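Local atomic coordinates of flagellar biosynthesis protein FlhA (Bacillus subtilis, PDB entry 3MIX), a protein that takes part in the export of flagellar proteins through the type III secretion system, this chain being its cytosolic domain. Residues L70-M75 with V167-S172. Numbering follows the deposited sequence.
Sequences LDRIVM and VVDPAS
Arg72, on helix 69-84, and Ala171, in the first turn of helix 170-189, are the residues whose CA atoms come nearest, 8.0 Å apart. Arg72 has CG anti to the carbonyl carbon (chi1 -69°) and its chain runs extended to NE, which carries the guanidinium to the other helix. CD of Arg72 lies 3.5 Å from O of Ala171, and NE of Arg72 sits against the methyl, 3.2 Å from CB of Ala171. NE is buried without a hydrogen-bond partner; Asp68 gives it only a weak, long ion pair. One guanidinium face lies over the backbone, N of Ser172 above its centre and C of Ala171 offset toward the rim. NH2 of Arg72 comes 3.3 Å from OG of Ser172.

OD2 of Asp169, the N-cap residue of helix 170-189, is 4.0 Å from NH2 of Arg72, well out of the guanidinium plane; no N-H points at it, and any attraction is probably between charges alone. The guanidinium and carboxylate planes are 49° apart. With an alanine at Arg72, the methyl of Ala171 would probably lose its cover and the Asp169 carboxylate its nearby positive charge.

Ser175, one turn after Ala171, is hydrogen-bonded through OG to O of Ala171 and takes a weak bond from NH1 of Arg72. This surface contact joins the two helices, while Leu70 and Ile73 pack helix 69-84 onto Ile93 of strand 92-95.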
# COMPACT_ATOMS: atom_id res chain seq x y z
N LEU A 70 -16.44 10.10 -12.70
CA LEU A 70 -16.38 8.79 -13.34
C LEU A 70 -15.16 8.62 -14.23
O LEU A 70 -14.41 7.64 -14.08
CB LEU A 70 -17.66 8.51 -14.13
CG LEU A 70 -18.77 7.59 -13.57
CD1 LEU A 70 -18.52 7.06 -12.16
CD2 LEU A 70 -20.16 8.24 -13.67
N ASP A 71 -14.96 9.57 -15.14
CA ASP A 71 -13.80 9.58 -16.02
C ASP A 71 -12.53 9.73 -15.20
O ASP A 71 -11.52 9.13 -15.52
CB ASP A 71 -13.89 10.69 -17.09
CG ASP A 71 -14.84 10.32 -18.24
OD1 ASP A 71 -15.11 9.12 -18.44
OD2 ASP A 71 -15.31 11.24 -18.95
N ARG A 72 -12.58 10.52 -14.12
CA ARG A 72 -11.40 10.65 -13.27
C ARG A 72 -11.02 9.34 -12.54
O ARG A 72 -9.85 9.05 -12.35
CB ARG A 72 -11.54 11.81 -12.29
CG ARG A 72 -11.50 13.15 -13.02
CD ARG A 72 -11.53 14.36 -12.08
NE ARG A 72 -10.93 15.52 -12.75
CZ ARG A 72 -9.63 15.61 -13.04
NH1 ARG A 72 -8.80 14.63 -12.72
NH2 ARG A 72 -9.17 16.68 -13.67
N ILE A 73 -12.03 8.55 -12.17
CA ILE A 73 -11.80 7.29 -11.50
C ILE A 73 -11.17 6.27 -12.46
O ILE A 73 -10.25 5.54 -12.08
CB ILE A 73 -13.10 6.77 -10.83
CG1 ILE A 73 -13.39 7.65 -9.61
CG2 ILE A 73 -12.94 5.32 -10.42
CD1 ILE A 73 -14.75 7.46 -9.01
N VAL A 74 -11.66 6.27 -13.70
CA VAL A 74 -11.10 5.46 -14.78
C VAL A 74 -9.60 5.72 -14.97
O VAL A 74 -8.79 4.79 -15.06
CB VAL A 74 -11.90 5.68 -16.09
CG1 VAL A 74 -11.15 5.15 -17.30
CG2 VAL A 74 -13.30 5.02 -15.97
N MET A 75 -9.23 6.99 -15.02
CA MET A 75 -7.83 7.42 -15.06
C MET A 75 -7.01 6.86 -13.91
O MET A 75 -5.91 6.34 -14.12
CB MET A 75 -7.77 8.94 -14.98
CG MET A 75 -7.54 9.63 -16.28
SD MET A 75 -8.02 8.71 -17.76
CE MET A 75 -6.44 8.72 -18.59
N VAL A 167 -1.58 26.13 -9.33
CA VAL A 167 -3.05 26.23 -9.28
C VAL A 167 -3.76 24.95 -9.74
O VAL A 167 -3.53 24.46 -10.85
CB VAL A 167 -3.57 27.43 -10.12
CG1 VAL A 167 -5.01 27.75 -9.76
CG2 VAL A 167 -2.68 28.67 -9.94
N VAL A 168 -4.65 24.44 -8.88
CA VAL A 168 -5.33 23.15 -9.09
C VAL A 168 -6.85 23.28 -8.99
O VAL A 168 -7.38 23.82 -8.02
CB VAL A 168 -4.87 22.06 -8.07
CG1 VAL A 168 -5.20 20.68 -8.58
CG2 VAL A 168 -3.38 22.15 -7.77
N ASP A 169 -7.56 22.77 -10.00
CA ASP A 169 -9.02 22.72 -9.96
C ASP A 169 -9.53 21.59 -9.03
O ASP A 169 -8.79 20.65 -8.75
CB ASP A 169 -9.60 22.59 -11.37
CG ASP A 169 -8.97 21.47 -12.15
OD1 ASP A 169 -7.84 21.65 -12.65
OD2 ASP A 169 -9.62 20.40 -12.26
N PRO A 170 -10.78 21.70 -8.54
CA PRO A 170 -11.25 20.85 -7.44
C PRO A 170 -11.28 19.36 -7.77
O PRO A 170 -10.95 18.51 -6.93
CB PRO A 170 -12.67 21.36 -7.18
CG PRO A 170 -12.67 22.76 -7.77
CD PRO A 170 -11.83 22.62 -8.99
N ALA A 171 -11.69 19.04 -9.00
CA ALA A 171 -11.78 17.67 -9.45
C ALA A 171 -10.39 17.01 -9.41
O ALA A 171 -10.27 15.82 -9.12
CB ALA A 171 -12.38 17.62 -10.82
N SER A 172 -9.36 17.80 -9.70
CA SER A 172 -7.97 17.37 -9.61
C SER A 172 -7.53 17.18 -8.17
O SER A 172 -6.81 16.23 -7.87
CB SER A 172 -7.04 18.35 -10.31
OG SER A 172 -6.89 18.03 -11.68